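Local coordinates for polyketide synthase associated protein 5 (Mycobacterium tuberculosis, PDB 1Q9J), which probably catalyses the final step of phthiocerol dimycocerosate synthesis, transferring mycocerosyl chains from mycocerosic acid synthase onto both hydroxyls of phthiocerol-type alcohols, at residues 366-380 / 391-403. Numbering follows the deposited sequence.
Sequences GQFYCSISVPLDLYS and EHHGHIAEPGKSL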
ATOM      1  N   GLY A 366       1.344  -6.825  -6.226  1.00 65.80           N
ATOM      2  CA  GLY A 366       1.408  -6.577  -4.803  1.00 65.52           C
ATOM      3  C   GLY A 366       0.290  -7.328  -4.125  1.00 67.20           C
ATOM      4  O   GLY A 366      -0.811  -7.457  -4.665  1.00 68.72           O
ATOM      5  N   GLN A 367       0.564  -7.839  -2.937  1.00 66.75           N
ATOM      6  CA  GLN A 367      -0.457  -8.578  -2.221  1.00 66.26           C
ATOM      7  C   GLN A 367      -0.199  -8.506  -0.731  1.00 66.43           C
ATOM      8  O   GLN A 367       0.928  -8.296  -0.297  1.00 69.53           O
ATOM      9  CB  GLN A 367      -0.459 -10.037  -2.675  1.00 64.83           C
ATOM     10  CG  GLN A 367      -1.496 -10.909  -1.992  1.00 58.65           C
ATOM     11  CD  GLN A 367      -1.518 -12.328  -2.548  1.00 58.38           C
ATOM     12  OE1 GLN A 367      -2.431 -13.103  -2.257  1.00 51.15           O
ATOM     13  NE2 GLN A 367      -0.505 -12.673  -3.348  1.00 52.97           N
ATOM     14  N   PHE A 368      -1.260  -8.675   0.042  1.00 64.94           N
ATOM     15  CA  PHE A 368      -1.157  -8.644   1.487  1.00 65.22           C
ATOM     16  C   PHE A 368      -1.223 -10.062   2.043  1.00 67.68           C
ATOM     17  O   PHE A 368      -1.647 -10.994   1.353  1.00 69.02           O
ATOM     18  CB  PHE A 368      -2.299  -7.824   2.081  1.00 63.73           C
ATOM     19  CG  PHE A 368      -2.321  -6.390   1.627  1.00 67.12           C
ATOM     20  CD1 PHE A 368      -3.474  -5.845   1.074  1.00 65.93           C
ATOM     21  CD2 PHE A 368      -1.194  -5.581   1.757  1.00 68.18           C
ATOM     22  CE1 PHE A 368      -3.506  -4.522   0.659  1.00 62.84           C
ATOM     23  CE2 PHE A 368      -1.220  -4.253   1.343  1.00 66.33           C
ATOM     24  CZ  PHE A 368      -2.379  -3.724   0.793  1.00 64.04           C
ATOM     25  N   TYR A 369      -0.798 -10.220   3.292  1.00 69.58           N
ATOM     26  CA  TYR A 369      -0.847 -11.516   3.959  1.00 69.03           C
ATOM     27  C   TYR A 369      -1.299 -11.364   5.392  1.00 71.37           C
ATOM     28  O   TYR A 369      -0.716 -11.971   6.274  1.00 74.29           O
ATOM     29  CB  TYR A 369       0.515 -12.199   3.960  1.00 65.56           C
ATOM     30  CG  TYR A 369       0.874 -12.852   2.652  1.00 70.56           C
ATOM     31  CD1 TYR A 369       1.231 -12.085   1.542  1.00 72.48           C
ATOM     32  CD2 TYR A 369       0.879 -14.245   2.524  1.00 70.04           C
ATOM     33  CE1 TYR A 369       1.589 -12.690   0.337  1.00 74.66           C
ATOM     34  CE2 TYR A 369       1.235 -14.858   1.325  1.00 71.22           C
ATOM     35  CZ  TYR A 369       1.590 -14.074   0.239  1.00 72.35           C
ATOM     36  OH  TYR A 369       1.958 -14.657  -0.946  1.00 72.86           O
ATOM     37  N   CYS A 370      -2.317 -10.550   5.640  1.00 71.91           N
ATOM     38  CA  CYS A 370      -2.790 -10.409   7.003  1.00 74.72           C
ATOM     39  C   CYS A 370      -3.354 -11.752   7.485  1.00 75.89           C
ATOM     40  O   CYS A 370      -3.595 -12.663   6.684  1.00 72.27           O
ATOM     41  CB  CYS A 370      -3.842  -9.310   7.082  1.00 77.98           C
ATOM     42  SG  CYS A 370      -5.077  -9.373   5.791  1.00 88.32           S
ATOM     43  N   SER A 371      -3.549 -11.885   8.794  1.00 78.85           N
ATOM     44  CA  SER A 371      -4.072 -13.133   9.333  1.00 83.24           C
ATOM     45  C   SER A 371      -5.538 -13.329   8.939  1.00 84.84           C
ATOM     46  O   SER A 371      -6.294 -12.367   8.851  1.00 84.20           O
ATOM     47  CB  SER A 371      -3.910 -13.172  10.864  1.00 82.29           C
ATOM     48  OG  SER A 371      -4.678 -12.166  11.502  1.00 82.86           O
ATOM     49  N   ILE A 372      -5.920 -14.582   8.686  1.00 87.91           N
ATOM     50  CA  ILE A 372      -7.288 -14.946   8.296  1.00 87.73           C
ATOM     51  C   ILE A 372      -8.320 -14.120   9.061  1.00 86.88           C
ATOM     52  O   ILE A 372      -8.050 -13.638  10.161  1.00 87.54           O
ATOM     53  CB  ILE A 372      -7.554 -16.477   8.557  1.00 88.72           C
ATOM     54  CG1 ILE A 372      -6.977 -17.322   7.416  1.00 86.72           C
ATOM     55  CG2 ILE A 372      -9.048 -16.755   8.712  1.00 87.58           C
ATOM     56  CD1 ILE A 372      -7.737 -17.211   6.093  1.00 85.23           C
ATOM     57  N   SER A 373      -9.493 -13.949   8.463  1.00 83.71           N
ATOM     58  CA  SER A 373     -10.582 -13.208   9.080  1.00 82.10           C
ATOM     59  C   SER A 373     -10.391 -11.700   9.063  1.00 82.50           C
ATOM     60  O   SER A 373     -11.073 -10.982   9.799  1.00 83.83           O
ATOM     61  CB  SER A 373     -10.810 -13.674  10.522  1.00 79.06           C
ATOM     62  OG  SER A 373      -9.914 -13.051  11.408  1.00 76.10           O
ATOM     63  N   VAL A 374      -9.472 -11.216   8.232  1.00 83.06           N
ATOM     64  CA  VAL A 374      -9.246  -9.778   8.129  1.00 81.94           C
ATOM     65  C   VAL A 374     -10.270  -9.201   7.165  1.00 80.11           C
ATOM     66  O   VAL A 374     -10.276  -9.530   5.976  1.00 79.43           O
ATOM     67  CB  VAL A 374      -7.827  -9.438   7.601  1.00 82.25           C
ATOM     68  CG1 VAL A 374      -7.726  -7.948   7.307  1.00 81.81           C
ATOM     69  CG2 VAL A 374      -6.790  -9.798   8.635  1.00 87.21           C
ATOM     70  N   PRO A 375     -11.166  -8.346   7.671  1.00 77.63           N
ATOM     71  CA  PRO A 375     -12.200  -7.723   6.845  1.00 76.95           C
ATOM     72  C   PRO A 375     -11.563  -6.674   5.950  1.00 73.41           C
ATOM     73  O   PRO A 375     -11.810  -5.479   6.095  1.00 73.87           O
ATOM     74  CB  PRO A 375     -13.134  -7.106   7.879  1.00 79.81           C
ATOM     75  CG  PRO A 375     -12.183  -6.705   8.968  1.00 78.41           C
ATOM     76  CD  PRO A 375     -11.291  -7.919   9.076  1.00 78.33           C
ATOM     77  N   LEU A 376     -10.734  -7.126   5.024  1.00 67.23           N
ATOM     78  CA  LEU A 376     -10.067  -6.200   4.147  1.00 65.42           C
ATOM     79  C   LEU A 376     -10.751  -6.066   2.805  1.00 66.91           C
ATOM     80  O   LEU A 376     -10.498  -6.844   1.885  1.00 67.58           O
ATOM     81  CB  LEU A 376      -8.614  -6.623   3.935  1.00 62.31           C
ATOM     82  CG  LEU A 376      -7.785  -5.692   3.042  1.00 60.54           C
ATOM     83  CD1 LEU A 376      -7.637  -4.355   3.740  1.00 60.91           C
ATOM     84  CD2 LEU A 376      -6.432  -6.301   2.758  1.00 59.49           C
ATOM     85  N   ASP A 377     -11.640  -5.092   2.688  1.00 65.38           N
ATOM     86  CA  ASP A 377     -12.296  -4.880   1.409  1.00 63.15           C
ATOM     87  C   ASP A 377     -11.597  -3.656   0.822  1.00 60.52           C
ATOM     88  O   ASP A 377     -11.875  -2.532   1.227  1.00 60.99           O
ATOM     89  CB  ASP A 377     -13.783  -4.594   1.602  1.00 62.73           C
ATOM     90  CG  ASP A 377     -14.615  -5.137   0.475  1.00 64.79           C
ATOM     91  OD1 ASP A 377     -14.160  -5.011  -0.693  1.00 61.86           O
ATOM     92  OD2 ASP A 377     -15.710  -5.688   0.755  1.00 67.44           O
ATOM     93  N   LEU A 378     -10.694  -3.863  -0.130  1.00 55.96           N
ATOM     94  CA  LEU A 378      -9.972  -2.731  -0.683  1.00 53.40           C
ATOM     95  C   LEU A 378      -9.743  -2.725  -2.194  1.00 53.00           C
ATOM     96  O   LEU A 378      -9.487  -3.766  -2.791  1.00 54.71           O
ATOM     97  CB  LEU A 378      -8.623  -2.605   0.036  1.00 55.29           C
ATOM     98  CG  LEU A 378      -7.612  -1.579  -0.503  1.00 56.41           C
ATOM     99  CD1 LEU A 378      -7.573  -0.342   0.375  1.00 54.11           C
ATOM    100  CD2 LEU A 378      -6.256  -2.223  -0.563  1.00 50.34           C
ATOM    101  N   TYR A 379      -9.843  -1.542  -2.808  1.00 52.02           N
ATOM    102  CA  TYR A 379      -9.613  -1.380  -4.248  1.00 49.64           C
ATOM    103  C   TYR A 379      -8.235  -0.723  -4.410  1.00 48.95           C
ATOM    104  O   TYR A 379      -7.707  -0.133  -3.470  1.00 45.48           O
ATOM    105  CB  TYR A 379     -10.680  -0.477  -4.889  1.00 51.29           C
ATOM    106  CG  TYR A 379     -12.040  -1.115  -5.095  1.00 52.86           C
ATOM    107  CD1 TYR A 379     -13.047  -0.985  -4.138  1.00 52.14           C
ATOM    108  CD2 TYR A 379     -12.319  -1.849  -6.252  1.00 53.77           C
ATOM    109  CE1 TYR A 379     -14.294  -1.565  -4.328  1.00 53.64           C
ATOM    110  CE2 TYR A 379     -13.563  -2.437  -6.452  1.00 51.98           C
ATOM    111  CZ  TYR A 379     -14.550  -2.288  -5.487  1.00 55.76           C
ATOM    112  OH  TYR A 379     -15.795  -2.852  -5.678  1.00 58.45           O
ATOM    113  N   SER A 380      -7.659  -0.809  -5.600  1.00 46.04           N
ATOM    114  CA  SER A 380      -6.350  -0.231  -5.825  1.00 47.92           C
ATOM    115  C   SER A 380      -6.067  -0.107  -7.315  1.00 48.37           C
ATOM    116  O   SER A 380      -6.619  -0.856  -8.107  1.00 53.15           O
ATOM    117  CB  SER A 380      -5.300  -1.112  -5.150  1.00 47.62           C
ATOM    118  OG  SER A 380      -4.149  -1.295  -5.982  1.00 55.34           O
ATOM    119  N   GLU A 391      -7.541  -3.352  -9.190  1.00 59.92           N
ATOM    120  CA  GLU A 391      -7.410  -4.464  -8.260  1.00 54.96           C
ATOM    121  C   GLU A 391      -8.414  -4.414  -7.122  1.00 53.84           C
ATOM    122  O   GLU A 391      -8.829  -3.345  -6.677  1.00 53.78           O
ATOM    123  CB  GLU A 391      -6.006  -4.510  -7.664  1.00 49.79           C
ATOM    124  CG  GLU A 391      -4.932  -4.913  -8.635  1.00 55.19           C
ATOM    125  CD  GLU A 391      -3.633  -5.246  -7.932  1.00 57.40           C
ATOM    126  OE1 GLU A 391      -2.629  -5.528  -8.617  1.00 55.27           O
ATOM    127  OE2 GLU A 391      -3.618  -5.216  -6.685  1.00 61.84           O
ATOM    128  N   HIS A 392      -8.796  -5.591  -6.653  1.00 52.36           N
ATOM    129  CA  HIS A 392      -9.725  -5.706  -5.551  1.00 49.33           C
ATOM    130  C   HIS A 392      -9.063  -6.765  -4.660  1.00 52.11           C
ATOM    131  O   HIS A 392      -8.734  -7.869  -5.114  1.00 51.94           O
ATOM    132  CB  HIS A 392     -11.083  -6.168  -6.065  1.00 48.15           C
ATOM    133  CG  HIS A 392     -12.229  -5.809  -5.166  1.00 47.86           C
ATOM    134  ND1 HIS A 392     -12.067  -5.509  -3.830  1.00 54.07           N
ATOM    135  CD2 HIS A 392     -13.561  -5.779  -5.400  1.00 49.16           C
ATOM    136  CE1 HIS A 392     -13.254  -5.317  -3.277  1.00 51.28           C
ATOM    137  NE2 HIS A 392     -14.176  -5.476  -4.206  1.00 50.52           N
ATOM    138  N   HIS A 393      -8.838  -6.377  -3.409  1.00 52.34           N
ATOM    139  CA  HIS A 393      -8.187  -7.195  -2.405  1.00 53.12           C
ATOM    140  C   HIS A 393      -9.183  -7.597  -1.356  1.00 57.14           C
ATOM    141  O   HIS A 393     -10.133  -6.864  -1.100  1.00 58.75           O
ATOM    142  CB  HIS A 393      -7.087  -6.405  -1.710  1.00 51.64           C
ATOM    143  CG  HIS A 393      -5.972  -5.999  -2.613  1.00 49.68           C
ATOM    144  ND1 HIS A 393      -4.778  -6.683  -2.673  1.00 48.66           N
ATOM    145  CD2 HIS A 393      -5.866  -4.976  -3.492  1.00 48.84           C
ATOM    146  CE1 HIS A 393      -3.982  -6.096  -3.547  1.00 46.27           C
ATOM    147  NE2 HIS A 393      -4.619  -5.057  -4.059  1.00 48.17           N
ATOM    148  N   GLY A 394      -8.966  -8.754  -0.735  1.00 61.75           N
ATOM    149  CA  GLY A 394      -9.869  -9.191   0.314  1.00 68.00           C
ATOM    150  C   GLY A 394     -10.760 -10.367   0.001  1.00 70.73           C
ATOM    151  O   GLY A 394     -11.065 -10.655  -1.156  1.00 68.10           O
ATOM    152  N   HIS A 395     -11.178 -11.042   1.066  1.00 78.30           N
ATOM    153  CA  HIS A 395     -12.057 -12.206   0.966  1.00 85.36           C
ATOM    154  C   HIS A 395     -13.478 -11.747   0.650  1.00 88.67           C
ATOM    155  O   HIS A 395     -14.243 -11.395   1.550  1.00 88.95           O
ATOM    156  CB  HIS A 395     -12.063 -12.975   2.290  1.00 86.99           C
ATOM    157  CG  HIS A 395     -10.710 -13.450   2.725  1.00 91.30           C
ATOM    158  ND1 HIS A 395     -10.002 -14.417   2.044  1.00 91.40           N
ATOM    159  CD2 HIS A 395      -9.942 -13.101   3.784  1.00 93.85           C
ATOM    160  CE1 HIS A 395      -8.857 -14.644   2.666  1.00 91.76           C
ATOM    161  NE2 HIS A 395      -8.797 -13.859   3.726  1.00 95.15           N
ATOM    162  N   ILE A 396     -13.834 -11.750  -0.627  1.00 91.79           N
ATOM    163  CA  ILE A 396     -15.164 -11.329  -1.026  1.00 97.85           C
ATOM    164  C   ILE A 396     -15.734 -12.228  -2.118  1.00103.00           C
ATOM    165  O   ILE A 396     -14.986 -12.817  -2.911  1.00103.61           O
ATOM    166  CB  ILE A 396     -15.165  -9.865  -1.535  1.00 97.09           C
ATOM    167  CG1 ILE A 396     -14.218  -9.727  -2.731  1.00 94.27           C
ATOM    168  CG2 ILE A 396     -14.750  -8.927  -0.413  1.00 96.57           C
ATOM    169  CD1 ILE A 396     -14.512  -8.546  -3.607  1.00 88.43           C
ATOM    170  N   ALA A 397     -17.062 -12.329  -2.153  1.00106.84           N
ATOM    171  CA  ALA A 397     -17.749 -13.146  -3.150  1.00111.66           C
ATOM    172  C   ALA A 397     -17.810 -12.392  -4.468  1.00114.37           C
ATOM    173  O   ALA A 397     -18.073 -11.191  -4.487  1.00115.26           O
ATOM    174  CB  ALA A 397     -19.150 -13.477  -2.674  1.00112.94           C
ATOM    175  N   GLU A 398     -17.565 -13.101  -5.566  1.00117.64           N
ATOM    176  CA  GLU A 398     -17.576 -12.497  -6.899  1.00120.42           C
ATOM    177  C   GLU A 398     -16.528 -11.377  -6.957  1.00120.72           C
ATOM    178  O   GLU A 398     -16.843 -10.234  -7.296  1.00121.89           O
ATOM    179  CB  GLU A 398     -18.966 -11.917  -7.212  1.00122.47           C
ATOM    180  CG  GLU A 398     -20.141 -12.897  -7.078  1.00123.39           C
ATOM    181  CD  GLU A 398     -20.087 -14.040  -8.085  1.00125.01           C
ATOM    182  OE1 GLU A 398     -20.016 -13.773  -9.308  1.00124.21           O
ATOM    183  OE2 GLU A 398     -20.132 -15.213  -7.648  1.00125.34           O
ATOM    184  N   PRO A 399     -15.263 -11.697  -6.627  1.00120.28           N
ATOM    185  CA  PRO A 399     -14.156 -10.732  -6.628  1.00118.66           C
ATOM    186  C   PRO A 399     -14.031  -9.882  -7.891  1.00115.39           C
ATOM    187  O   PRO A 399     -13.874  -8.660  -7.815  1.00113.93           O
ATOM    188  CB  PRO A 399     -12.934 -11.619  -6.403  1.00120.01           C
ATOM    189  CG  PRO A 399     -13.478 -12.716  -5.544  1.00120.99           C
ATOM    190  CD  PRO A 399     -14.777 -13.036  -6.247  1.00121.10           C
ATOM    191  N   GLY A 400     -14.095 -10.536  -9.046  1.00112.28           N
ATOM    192  CA  GLY A 400     -13.982  -9.832 -10.310  1.00108.10           C
ATOM    193  C   GLY A 400     -15.295  -9.260 -10.807  1.00105.92           C
ATOM    194  O   GLY A 400     -15.390  -8.812 -11.954  1.00105.49           O
ATOM    195  N   LYS A 401     -16.310  -9.272  -9.948  1.00103.19           N
ATOM    196  CA  LYS A 401     -17.626  -8.747 -10.307  1.00101.00           C
ATOM    197  C   LYS A 401     -17.557  -7.237 -10.504  1.00 97.72           C
ATOM    198  O   LYS A 401     -17.673  -6.734 -11.622  1.00 96.37           O
ATOM    199  CB  LYS A 401     -18.648  -9.081  -9.213  1.00103.22           C
ATOM    200  CG  LYS A 401     -20.079  -8.696  -9.560  1.00106.09           C
ATOM    201  CD  LYS A 401     -21.045  -9.196  -8.503  1.00107.74           C
ATOM    202  CE  LYS A 401     -22.482  -8.823  -8.825  1.00107.95           C
ATOM    203  NZ  LYS A 401     -23.409  -9.311  -7.760  1.00108.30           N
ATOM    204  N   SER A 402     -17.367  -6.525  -9.401  1.00 93.34           N
ATOM    205  CA  SER A 402     -17.263  -5.074  -9.412  1.00 88.05           C
ATOM    206  C   SER A 402     -16.097  -4.591 -10.269  1.00 82.93           C
ATOM    207  O   SER A 402     -16.207  -3.587 -10.967  1.00 80.32           O
ATOM    208  CB  SER A 402     -17.076  -4.583  -7.984  1.00 90.96           C
ATOM    209  OG  SER A 402     -16.063  -5.350  -7.351  1.00 94.04           O
ATOM    210  N   LEU A 403     -14.982  -5.310 -10.208  1.00 79.43           N
ATOM    211  CA  LEU A 403     -13.791  -4.945 -10.969  1.00 78.14           C
ATOM    212  C   LEU A 403     -14.057  -4.925 -12.461  1.00 79.39           C
ATOM    213  O   LEU A 403     -13.450  -4.152 -13.200  1.00 78.93           O
ATOM    214  CB  LEU A 403     -12.652  -5.923 -10.688  1.00 73.91           C
ATOM    215  CG  LEU A 403     -11.279  -5.290 -10.520  1.00 70.42           C
ATOM    216  CD1 LEU A 403     -11.218  -4.652  -9.146  1.00 71.49           C
ATOM    217  CD2 LEU A 403     -10.188  -6.329 -10.671  1.00 67.49           C
TER
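Leu378 and His393 form a hydrogen-bonded pair near the open end of an antiparallel beta hairpin, strands 378-384 and 387-393. Leu378 N reaches His393 O at 3.2 Å, and His393 N returns to Leu378 O at 2.8 Å. That carbonyl oxygen is gripped twice: His393 N approaches nearly head-on, whereas His392 ND1, at 3.3 Å, comes from above the carbonyl plane. Ser380 N continues the ladder to Glu391 O. Between these pairs lie Tyr379 and His392, non-hydrogen-bonded neighbours whose rings stack face to face, centroids 4.0 Å apart and planes 27° from parallel. With CG anti to the backbone N (chi1 -157°), the His392 ring is laid over the phenol, and Ile396 CD1 meets its other face. Beyond the stack, Ser402 OG in helix 399-412 donates to Tyr379 OH at 3.0 Å near the phenol plane; Glu249 also hydrogen-bonds this hydroxyl, and Leu403 CD1 meets the ring edge at CD2. Leu378, Ser380, Glu391 and His393 occupy the other sheet face. There the imidazole of His393 lies beside Leu378, with CD2 of each 4.0 Å apart, while CE1 of Phe368 lies over one face of the imidazole, near its rim, the two planes at 45°. His393 NE2 makes a weak hydrogen bond to Glu391 OE2; the other carboxylate oxygen, OE1, pairs with Arg215, an arrangement that would probably keep the glutamate ionised. Phe368 lies about 5 Å, between side chains, from His124, the probable proton acceptor. The following helix thus packs on the hairpin through Tyr379, while His393 joins the hairpin to strand 360-368, which lies in the sheet of the other domain, as in the two-domain fold of CoA-dependent acyltransferases.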